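Local coordinates for protein CDP-glucose 4,6-dehydratase (PDB 1WVG) that catalyses the NAD(+)-dependent dehydration of CDP-D-glucose to CDP-4-dehydro-6-deoxy-D-glucose, an early step in making a dideoxy sugar for the lipopolysaccharide O-antigen, at residues A[16-21]-A[61-66]; A[113-118]-A[165-170]; A[213-216]-A[220-223]. One frame throughout, in Å; residues are numbered along the deposited sequence. Where two conformers were deposited one is given.

Overall arrangement
Contacts 1 and 2 belong to the Rossmann-fold part of the chain and touch each other, Ile66 O lying 2.9 Å from His113 ND1 in a probable hydrogen bond. Contact 1, at the ends of strands, is partly buried and mostly polar, built around the bound ADP-ribose, part of the NAD cofactor. Contact 2 is buried and wholly apolar, joining helices 100-121 and 156-175. Contact 3 lies with the nucleotide sugar, its centre about 39 Å from that of contact 2 on the other side of the chain's centre. Though far from that centre it is largely buried, and it mixes a small apolar packing with one backbone bond to cytosine. The three share no helix or strand.

Contact 1. Residues A[16-21]-A[61-66]; sequences GHTGFK and SHIGDI. With APR (adenosine-5-diphosphoribose), chain C.
His17 and Ser61 are joined by the one hydrogen bond between the segments: His17 NE2 and Ser61 OG lie 2.8 Å apart, nearly straight (169°), with OG in the imidazole plane at its edge. With CG wedged between the backbone N and carbonyl carbon (chi1 64°), the ring of His17 reaches strand 60-63, its CE1 edge near His62 O.

Apolar contact is slight. Across the contact Thr18 CG2 comes only within 4.4 Å of Ile63 CD1; within its own segment it lies over one face of the His17 ring, toward the rim. Phe50 meets the same imidazole nearly at right angles.

The glycine-rich phosphate-binding loop of the Rossmann fold (Gly-x-x-Gly-x-x-Gly) begins with a type I turn from Gly16 to Gly19, with Gly19 at the N-cap of helix 20-31. Glycine suits position 16, where phi is positive and ribose O4' lies close, and position 19, where O5' approaches the bare backbone.

Polar bonds to ADP-ribose use both segments. Phe20 N gives O2A a straight bond (2.7 Å, 176°) and Lys21 N reaches O2B at 2.8 Å, so the helix start, whose dipole would favour anions, faces the pyrophosphate. Thr18 OG1 is 2.5 Å from ribose O3' and also pairs with Leu41 O. At the adenine, Asp65 OD1 accepts from N6 (2.9 Å), while Ile66 N donates to N1 (2.8 Å), reading the base's amino donor and ring acceptor.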
loop_
_atom_site.group_PDB
_atom_site.type_symbol
_atom_site.label_atom_id
_atom_site.label_comp_id
_atom_site.label_asym_id
_atom_site.label_seq_id
_atom_site.Cartn_x
_atom_site.Cartn_y
_atom_site.Cartn_z
ATOM N N GLY A 16 -22.371 -2.656 28.028
ATOM C CA GLY A 16 -21.821 -1.338 28.355
ATOM C C GLY A 16 -22.844 -0.195 28.313
ATOM O O GLY A 16 -22.540 0.963 27.939
ATOM N N HIS A 17 -24.076 -0.482 28.755
ATOM C CA HIS A 17 -25.169 0.517 28.754
ATOM C C HIS A 17 -25.037 1.534 29.876
ATOM O O HIS A 17 -25.657 2.607 29.856
ATOM C CB HIS A 17 -26.551 -0.184 28.837
ATOM C CG HIS A 17 -26.672 -0.898 30.140
ATOM N ND1 HIS A 17 -25.797 -1.921 30.494
ATOM C CD2 HIS A 17 -27.525 -0.686 31.194
ATOM C CE1 HIS A 17 -26.138 -2.322 31.717
ATOM N NE2 HIS A 17 -27.177 -1.602 32.167
ATOM N N THR A 18 -24.203 1.178 30.859
ATOM C CA THR A 18 -24.007 2.060 32.014
ATOM C C THR A 18 -23.088 3.262 31.783
ATOM O O THR A 18 -23.001 4.176 32.617
ATOM C CB THR A 18 -23.598 1.231 33.250
ATOM O OG1 THR A 18 -22.353 0.607 32.982
ATOM C CG2 THR A 18 -24.655 0.135 33.454
ATOM N N GLY A 19 -22.402 3.254 30.648
ATOM C CA GLY A 19 -21.488 4.308 30.317
ATOM C C GLY A 19 -22.133 5.514 29.665
ATOM O O GLY A 19 -23.362 5.663 29.560
ATOM N N PHE A 20 -21.210 6.381 29.227
ATOM C CA PHE A 20 -21.562 7.629 28.568
ATOM C C PHE A 20 -22.308 7.371 27.266
ATOM O O PHE A 20 -23.446 7.802 27.084
ATOM C CB PHE A 20 -20.289 8.490 28.405
ATOM C CG PHE A 20 -20.452 9.747 27.590
ATOM C CD1 PHE A 20 -21.343 10.748 27.972
ATOM C CD2 PHE A 20 -19.670 9.940 26.451
ATOM C CE1 PHE A 20 -21.479 11.925 27.239
ATOM C CE2 PHE A 20 -19.797 11.101 25.690
ATOM C CZ PHE A 20 -20.680 12.097 26.109
ATOM N N LYS A 21 -21.656 6.648 26.356
ATOM C CA LYS A 21 -22.278 6.328 25.076
ATOM C C LYS A 21 -23.531 5.487 25.287
ATOM O O LYS A 21 -24.566 5.730 24.650
ATOM C CB LYS A 21 -21.329 5.557 24.131
ATOM C CG LYS A 21 -20.014 6.248 23.775
ATOM C CD LYS A 21 -19.752 6.447 22.275
ATOM C CE LYS A 21 -19.364 5.192 21.513
ATOM N NZ LYS A 21 -18.165 5.332 20.666
ATOM N N SER A 61 -31.778 -3.275 33.429
ATOM C CA SER A 61 -30.344 -3.129 33.585
ATOM C C SER A 61 -29.705 -4.278 34.373
ATOM O O SER A 61 -29.965 -4.499 35.560
ATOM C CB SER A 61 -30.033 -1.767 34.180
ATOM O OG SER A 61 -28.659 -1.719 34.510
ATOM N N HIS A 62 -28.833 -5.034 33.719
ATOM C CA HIS A 62 -28.175 -6.150 34.381
ATOM C C HIS A 62 -26.691 -5.879 34.603
ATOM O O HIS A 62 -25.960 -5.541 33.656
ATOM C CB HIS A 62 -28.406 -7.482 33.628
ATOM C CG HIS A 62 -27.588 -8.628 34.155
ATOM N ND1 HIS A 62 -28.173 -9.709 34.808
ATOM C CD2 HIS A 62 -26.240 -8.849 34.123
ATOM C CE1 HIS A 62 -27.181 -10.538 35.155
ATOM N NE2 HIS A 62 -26.007 -10.055 34.759
ATOM N N ILE A 63 -26.263 -6.048 35.874
ATOM C CA ILE A 63 -24.886 -5.823 36.283
ATOM C C ILE A 63 -24.071 -7.073 36.118
ATOM O O ILE A 63 -24.324 -8.054 36.789
ATOM C CB ILE A 63 -24.771 -5.324 37.712
ATOM C CG1 ILE A 63 -25.239 -3.892 37.726
ATOM C CG2 ILE A 63 -23.304 -5.331 38.103
ATOM C CD1 ILE A 63 -24.878 -3.155 36.436
ATOM N N GLY A 64 -23.094 -7.040 35.221
ATOM C CA GLY A 64 -22.280 -8.227 34.996
ATOM C C GLY A 64 -21.004 -7.960 34.194
ATOM O O GLY A 64 -20.828 -6.893 33.597
ATOM N N ASP A 65 -20.118 -8.956 34.208
ATOM C CA ASP A 65 -18.854 -8.833 33.546
ATOM C C ASP A 65 -18.802 -9.509 32.208
ATOM O O ASP A 65 -19.159 -10.701 32.057
ATOM C CB ASP A 65 -17.745 -9.413 34.384
ATOM C CG ASP A 65 -16.462 -8.874 33.882
ATOM O OD1 ASP A 65 -16.099 -8.886 32.706
ATOM O OD2 ASP A 65 -15.796 -8.372 34.872
ATOM N N ILE A 66 -18.325 -8.709 31.247
ATOM C CA ILE A 66 -18.216 -9.230 29.896
ATOM C C ILE A 66 -17.265 -10.427 29.776
ATOM O O ILE A 66 -17.318 -11.255 28.866
ATOM C CB ILE A 66 -17.882 -8.111 28.928
ATOM C CG1 ILE A 66 -18.298 -8.555 27.532
ATOM C CG2 ILE A 66 -16.393 -7.780 28.999
ATOM C CD1 ILE A 66 -19.810 -8.479 27.363
HETATM N N1 APR C . -17.836 -5.999 31.685
HETATM C C2 APR C . -18.958 -5.312 31.364
HETATM N N3 APR C . -19.089 -4.046 31.106
HETATM C C4 APR C . -17.905 -3.400 31.153
HETATM C C5 APR C . -16.687 -3.933 31.432
HETATM C C6 APR C . -16.654 -5.328 31.736
HETATM N N6 APR C . -15.566 -6.071 32.004
HETATM N N7 APR C . -15.699 -2.959 31.364
HETATM C C8 APR C . -16.352 -1.848 31.059
HETATM N N9 APR C . -17.688 -2.063 30.920
HETATM C "C1'" APR C . -18.745 -1.116 30.610
HETATM C "C2'" APR C . -18.867 -0.069 31.682
HETATM O "O2'" APR C . -19.524 -0.617 32.834
HETATM C "C3'" APR C . -19.719 0.951 30.924
HETATM O "O3'" APR C . -21.120 0.662 30.803
HETATM O "O4'" APR C . -18.377 -0.385 29.484
HETATM C "C4'" APR C . -19.018 0.891 29.539
HETATM C "C5'" APR C . -17.904 1.879 29.353
HETATM O "O5'" APR C . -18.504 3.196 29.292
HETATM P PA APR C . -17.617 4.552 29.461
HETATM O O1A APR C . -16.386 4.348 30.333
HETATM O O2A APR C . -18.591 5.727 29.707
HETATM O O3A APR C . -17.048 4.715 28.001
HETATM P PB APR C . -17.843 5.249 26.686
HETATM O O1B APR C . -17.267 6.610 26.376
HETATM O O2B APR C . -19.345 5.079 26.815
HETATM O O5D APR C . -17.405 4.125 25.646
HETATM C C5D APR C . -18.429 3.278 25.101
HETATM O O4D APR C . -17.484 3.262 22.808
HETATM O O1D APR C . -15.635 4.602 22.296
HETATM C C1D APR C . -16.102 3.253 22.586
HETATM O O2D APR C . -14.277 2.069 23.715
HETATM C C2D APR C . -15.502 2.806 23.897
HETATM O O3D APR C . -16.283 0.566 23.670
HETATM C C3D APR C . -16.512 1.781 24.380
HETATM C C4D APR C . -17.805 2.461 23.993
#

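Contact 2. Residues A[113-118]-A[165-170]; sequences HLLETV and ELVASA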
loop_
_atom_site.group_PDB
_atom_site.type_symbol
_atom_site.label_atom_id
_atom_site.label_comp_id
_atom_site.label_asym_id
_atom_site.label_seq_id
_atom_site.Cartn_x
_atom_site.Cartn_y
_atom_site.Cartn_z
ATOM N N HIS A 113 -16.414 -13.119 23.482
ATOM C CA HIS A 113 -17.514 -13.687 24.241
ATOM C C HIS A 113 -18.828 -13.265 23.656
ATOM O O HIS A 113 -19.764 -14.041 23.439
ATOM C CB HIS A 113 -17.494 -13.260 25.717
ATOM C CG HIS A 113 -16.355 -13.905 26.392
ATOM N ND1 HIS A 113 -15.937 -13.506 27.656
ATOM C CD2 HIS A 113 -15.536 -14.899 25.950
ATOM C CE1 HIS A 113 -14.885 -14.273 27.979
ATOM N NE2 HIS A 113 -14.624 -15.127 26.972
ATOM N N LEU A 114 -18.913 -11.987 23.432
ATOM C CA LEU A 114 -20.154 -11.474 22.904
ATOM C C LEU A 114 -20.486 -12.131 21.587
ATOM O O LEU A 114 -21.615 -12.568 21.407
ATOM C CB LEU A 114 -20.100 -9.941 22.833
ATOM C CG LEU A 114 -21.431 -9.232 22.572
ATOM C CD1 LEU A 114 -21.653 -9.073 21.065
ATOM C CD2 LEU A 114 -22.614 -9.907 23.247
ATOM N N LEU A 115 -19.499 -12.239 20.675
ATOM C CA LEU A 115 -19.745 -12.858 19.359
ATOM C C LEU A 115 -19.978 -14.357 19.441
ATOM O O LEU A 115 -20.827 -14.895 18.713
ATOM C CB LEU A 115 -18.737 -12.477 18.268
ATOM C CG LEU A 115 -18.596 -10.972 18.102
ATOM C CD1 LEU A 115 -17.413 -10.605 17.195
ATOM C CD2 LEU A 115 -19.892 -10.338 17.591
ATOM N N GLU A 116 -19.255 -15.019 20.348
ATOM C CA GLU A 116 -19.522 -16.429 20.503
ATOM C C GLU A 116 -20.930 -16.600 21.066
ATOM O O GLU A 116 -21.662 -17.500 20.652
ATOM C CB GLU A 116 -18.521 -17.137 21.423
ATOM C CG GLU A 116 -18.811 -18.651 21.502
ATOM C CD GLU A 116 -18.814 -19.352 20.152
ATOM O OE1 GLU A 116 -18.550 -18.822 19.099
ATOM O OE2 GLU A 116 -19.100 -20.610 20.207
ATOM N N THR A 117 -21.309 -15.732 22.006
ATOM C CA THR A 117 -22.654 -15.794 22.612
ATOM C C THR A 117 -23.754 -15.594 21.569
ATOM O O THR A 117 -24.794 -16.260 21.542
ATOM C CB THR A 117 -22.779 -14.758 23.718
ATOM N N VAL A 118 -23.509 -14.653 20.674
ATOM C CA VAL A 118 -24.456 -14.388 19.630
ATOM C C VAL A 118 -24.602 -15.611 18.743
ATOM O O VAL A 118 -25.699 -15.968 18.318
ATOM C CB VAL A 118 -24.012 -13.175 18.830
ATOM C CG1 VAL A 118 -24.833 -13.054 17.530
ATOM C CG2 VAL A 118 -24.249 -11.938 19.699
ATOM N N GLU A 165 -11.258 -5.375 16.147
ATOM C CA GLU A 165 -11.634 -5.292 14.735
ATOM C C GLU A 165 -11.334 -6.600 14.035
ATOM O O GLU A 165 -12.150 -7.143 13.295
ATOM C CB GLU A 165 -10.803 -4.166 14.081
ATOM C CG GLU A 165 -11.517 -2.817 14.217
ATOM C CD GLU A 165 -12.760 -2.720 13.361
ATOM O OE1 GLU A 165 -12.963 -3.433 12.408
ATOM O OE2 GLU A 165 -13.585 -1.776 13.722
ATOM N N LEU A 166 -10.151 -7.152 14.293
ATOM C CA LEU A 166 -9.749 -8.424 13.688
ATOM C C LEU A 166 -10.697 -9.540 14.109
ATOM O O LEU A 166 -11.129 -10.388 13.320
ATOM C CB LEU A 166 -8.307 -8.830 14.123
ATOM C CG LEU A 166 -7.170 -8.482 13.145
ATOM C CD1 LEU A 166 -7.033 -6.975 12.939
ATOM C CD2 LEU A 166 -5.865 -9.048 13.674
ATOM N N VAL A 167 -11.009 -9.544 15.394
ATOM C CA VAL A 167 -11.898 -10.556 15.934
ATOM C C VAL A 167 -13.234 -10.599 15.220
ATOM O O VAL A 167 -13.690 -11.674 14.828
ATOM C CB VAL A 167 -12.164 -10.292 17.388
ATOM C CG1 VAL A 167 -13.399 -11.100 17.799
ATOM C CG2 VAL A 167 -10.926 -10.614 18.216
ATOM N N ALA A 168 -13.877 -9.431 15.095
ATOM C CA ALA A 168 -15.179 -9.349 14.422
ATOM C C ALA A 168 -15.088 -9.787 12.951
ATOM O O ALA A 168 -15.958 -10.464 12.393
ATOM C CB ALA A 168 -15.706 -7.923 14.481
ATOM N N SER A 169 -14.046 -9.400 12.248
ATOM C CA SER A 169 -14.044 -9.859 10.876
ATOM C C SER A 169 -13.866 -11.377 10.743
ATOM O O SER A 169 -14.325 -12.001 9.789
ATOM C CB SER A 169 -13.164 -8.968 10.009
ATOM O OG SER A 169 -11.808 -9.209 10.222
ATOM N N ALA A 170 -13.188 -12.013 11.715
ATOM C CA ALA A 170 -12.976 -13.458 11.699
ATOM C C ALA A 170 -14.282 -14.166 12.069
ATOM O O ALA A 170 -14.638 -15.227 11.543
ATOM C CB ALA A 170 -11.771 -13.907 12.530
#
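Leu115 reaches across from helix 100-121 to helix 156-175, and one methyl does all the touching. Its CD1 comes down on the backbone of Ala168, 3.8 Å from CA, and lies 4.2 Å from Ala168 CB. The same methyl meets Val167 CG1 at 4.1 Å, the two branched side chains crossing at a slant. Leu115 has its CG beside the backbone N (chi1 -54°) and CD1 carried on in an extended line (chi2 170°), which gives it the length to bridge helices whose closest CA atoms, those of Leu115 and Ala168, are 7.6 Å apart. A small residue suits position 168, because the leucine methyl can then rest almost on the helix surface; valine at 167 offers a methyl that meets it obliquely.

The contact is small and at ordinary van der Waals distances, closest where Leu115 CD1 lies on Ala168. It continues into the central parallel sheet, where Leu115 also packs on Val127 and Leu188, and Ala168 on Asn129 and Ser190. Ser169, by contrast, has its CB directed away from segment 113-118 and is partly exposed. Other residues face a second subunit: Glu116 packs on its Pro100, and Leu166 on its Gly162. Helices 100-121 and 156-175, with their counterparts in that subunit, are consistent with the four-helix dimer interface of the extended short-chain dehydrogenases.

Between the two segments the contact is purely apolar, with no hydrogen bond or charge pair, so burial and van der Waals fit carry it, the sheet lying against both helices.

Contact 3. Residues A[213-216]-A[220-223]; sequences RSFE and QVII. With CXY (cytidine-5'-diphospho-beta-D-xylose), chain D.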
loop_
_atom_site.group_PDB
_atom_site.type_symbol
_atom_site.label_atom_id
_atom_site.label_comp_id
_atom_site.label_asym_id
_atom_site.label_seq_id
_atom_site.Cartn_x
_atom_site.Cartn_y
_atom_site.Cartn_z
ATOM N N ARG A 213 -14.858 20.178 34.604
ATOM C CA ARG A 213 -14.605 20.017 36.018
ATOM C C ARG A 213 -13.845 21.212 36.590
ATOM O O ARG A 213 -14.201 21.707 37.661
ATOM C CB ARG A 213 -13.890 18.682 36.266
ATOM C CG ARG A 213 -13.562 18.408 37.732
ATOM C CD ARG A 213 -12.288 19.113 38.191
ATOM N NE ARG A 213 -12.201 19.314 39.652
ATOM C CZ ARG A 213 -11.642 20.380 40.247
ATOM N NH1 ARG A 213 -11.115 21.412 39.575
ATOM N NH2 ARG A 213 -11.641 20.418 41.585
ATOM N N SER A 214 -12.801 21.657 35.865
ATOM C CA SER A 214 -11.991 22.813 36.253
ATOM C C SER A 214 -12.820 24.067 36.226
ATOM O O SER A 214 -12.858 24.855 37.166
ATOM C CB SER A 214 -10.866 23.006 35.273
ATOM O OG SER A 214 -10.092 21.815 35.241
ATOM N N PHE A 215 -13.510 24.248 35.130
ATOM C CA PHE A 215 -14.323 25.427 35.061
ATOM C C PHE A 215 -15.278 25.554 36.227
ATOM O O PHE A 215 -15.413 26.605 36.866
ATOM C CB PHE A 215 -15.094 25.484 33.743
ATOM C CG PHE A 215 -14.143 25.848 32.624
ATOM C CD1 PHE A 215 -12.761 25.853 32.827
ATOM C CD2 PHE A 215 -14.621 26.173 31.353
ATOM C CE1 PHE A 215 -11.854 26.167 31.806
ATOM C CE2 PHE A 215 -13.731 26.492 30.323
ATOM C CZ PHE A 215 -12.350 26.493 30.542
ATOM N N GLU A 216 -15.968 24.455 36.437
ATOM C CA GLU A 216 -16.965 24.312 37.467
ATOM C C GLU A 216 -16.464 24.833 38.798
ATOM O O GLU A 216 -17.138 25.620 39.453
ATOM C CB GLU A 216 -17.199 22.813 37.650
ATOM C CG GLU A 216 -18.595 22.312 37.275
ATOM C CD GLU A 216 -18.829 21.008 37.977
ATOM O OE1 GLU A 216 -18.143 19.999 37.767
ATOM O OE2 GLU A 216 -19.793 21.082 38.884
ATOM N N GLN A 220 -8.191 26.425 36.755
ATOM C CA GLN A 220 -7.841 26.402 35.346
ATOM C C GLN A 220 -7.655 24.964 34.928
ATOM O O GLN A 220 -7.226 24.152 35.725
ATOM C CB GLN A 220 -6.707 27.282 34.790
ATOM C CG GLN A 220 -6.163 28.424 35.656
ATOM C CD GLN A 220 -4.761 28.724 35.183
ATOM O OE1 GLN A 220 -3.792 28.240 35.780
ATOM N NE2 GLN A 220 -4.653 29.428 34.053
ATOM N N VAL A 221 -8.010 24.641 33.697
ATOM C CA VAL A 221 -7.863 23.279 33.266
ATOM C C VAL A 221 -6.465 23.158 32.742
ATOM O O VAL A 221 -5.926 24.080 32.098
ATOM C CB VAL A 221 -8.941 22.851 32.252
ATOM C CG1 VAL A 221 -9.049 23.846 31.087
ATOM C CG2 VAL A 221 -8.656 21.452 31.719
ATOM N N ILE A 222 -5.897 22.014 33.057
ATOM C CA ILE A 222 -4.556 21.713 32.611
ATOM C C ILE A 222 -4.459 20.909 31.297
ATOM O O ILE A 222 -4.780 19.714 31.266
ATOM C CB ILE A 222 -3.741 21.072 33.700
ATOM C CG1 ILE A 222 -3.471 22.150 34.758
ATOM C CG2 ILE A 222 -2.456 20.562 33.053
ATOM C CD1 ILE A 222 -2.667 21.655 35.951
ATOM N N ILE A 223 -3.982 21.599 30.227
ATOM C CA ILE A 223 -3.795 21.094 28.856
ATOM C C ILE A 223 -2.436 20.464 28.579
ATOM O O ILE A 223 -1.377 21.114 28.667
ATOM C CB ILE A 223 -4.041 22.193 27.847
ATOM C CG1 ILE A 223 -5.440 22.716 28.087
ATOM C CG2 ILE A 223 -3.920 21.639 26.435
ATOM C CD1 ILE A 223 -6.518 21.670 27.820
HETATM O O1B CXY D . -8.505 10.558 22.123
HETATM P PB CXY D . -8.719 9.962 23.500
HETATM O O2B CXY D . -7.451 9.521 24.183
HETATM O "O1'" CXY D . -9.763 8.697 23.390
HETATM O O3A CXY D . -9.441 11.175 24.127
HETATM P PA CXY D . -8.979 12.248 25.287
HETATM O O1A CXY D . -10.167 13.121 25.489
HETATM O O2A CXY D . -8.521 11.549 26.505
HETATM O O5D CXY D . -7.745 12.965 24.581
HETATM C C5D CXY D . -8.022 13.920 23.548
HETATM C C4D CXY D . -6.775 14.732 23.298
HETATM O O4D CXY D . -6.767 15.827 24.246
HETATM C C3D CXY D . -5.428 14.018 23.405
HETATM O O3D CXY D . -4.383 14.487 22.479
HETATM C C2D CXY D . -5.110 14.366 24.870
HETATM O O2D CXY D . -3.700 14.245 25.074
HETATM C C1D CXY D . -5.537 15.815 24.907
HETATM N N1 CXY D . -5.744 16.336 26.261
HETATM C C6 CXY D . -6.704 15.773 27.087
HETATM C C5 CXY D . -6.943 16.215 28.297
HETATM C C4 CXY D . -6.205 17.299 28.846
HETATM N N3 CXY D . -5.258 17.842 27.962
HETATM C C2 CXY D . -4.976 17.406 26.678
HETATM N N4 CXY D . -6.334 17.759 29.975
HETATM O O2 CXY D . -4.108 17.918 25.963
HETATM C "C1'" CXY D . -11.125 9.082 23.445
HETATM C "C2'" CXY D . -11.827 8.023 24.259
HETATM C "C3'" CXY D . -11.648 6.715 23.512
HETATM C "C4'" CXY D . -12.252 6.818 22.112
HETATM C "C5'" CXY D . -11.622 7.987 21.365
HETATM O "O2'" CXY D . -11.244 7.883 25.572
HETATM O "O3'" CXY D . -12.363 5.672 24.200
HETATM O "O4'" CXY D . -12.059 5.595 21.404
HETATM O "O5'" CXY D . -11.738 9.195 22.124
#
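Chi1 of -58° turns Ser214 OG toward Val221, beside its own backbone N, a position that brings it over Val221, 3.3 Å from CA and 3.4 Å from CB. In Val221 the branch CG1 lies between the backbone N and carbonyl carbon (chi1 51°), which turns this methyl to the aromatic ring of Phe215: Val221 CG1 is 3.7 Å from Phe215 CE1, approaching obliquely.

The hydroxyl makes no hydrogen bond across the contact. It pairs instead with Asp210 O, one turn earlier in helix 207-216, so that serine can face an apolar neighbour without leaving its polar atom unsatisfied. Its small size suits the close approach that the short turn imposes, 5.1 Å between Ser214 CA and Val221 CA. Phenylalanine and valine fit a buried corner that Trp283 and Val276 of helix 272-283 help to fill. The chain doubles back here, from the end of the helix into strand 221-223, which pairs in parallel with strand 289-291.

Beyond Val221 the strand lines the nucleotide-sugar pocket. Ile222 O accepts a hydrogen bond from the cytosine N4 of the bound CDP-xylose (2.8 Å, 164°), while Ile223 brings CG2 to 3.8 Å from the base's O2. Asp210 connects helix 207-216 to the ligand, its carbonyl taking the Ser214 hydroxyl and its OD2 hydrogen-bonding the nucleotide sugar.

Apolar packing thus seats the strand against helix 207-216, and backbone bonds to strand 289-291 hold it from its other neighbour; the acceptor Ile222 O is consistent with recognition of the amino group that distinguishes cytosine from uracil.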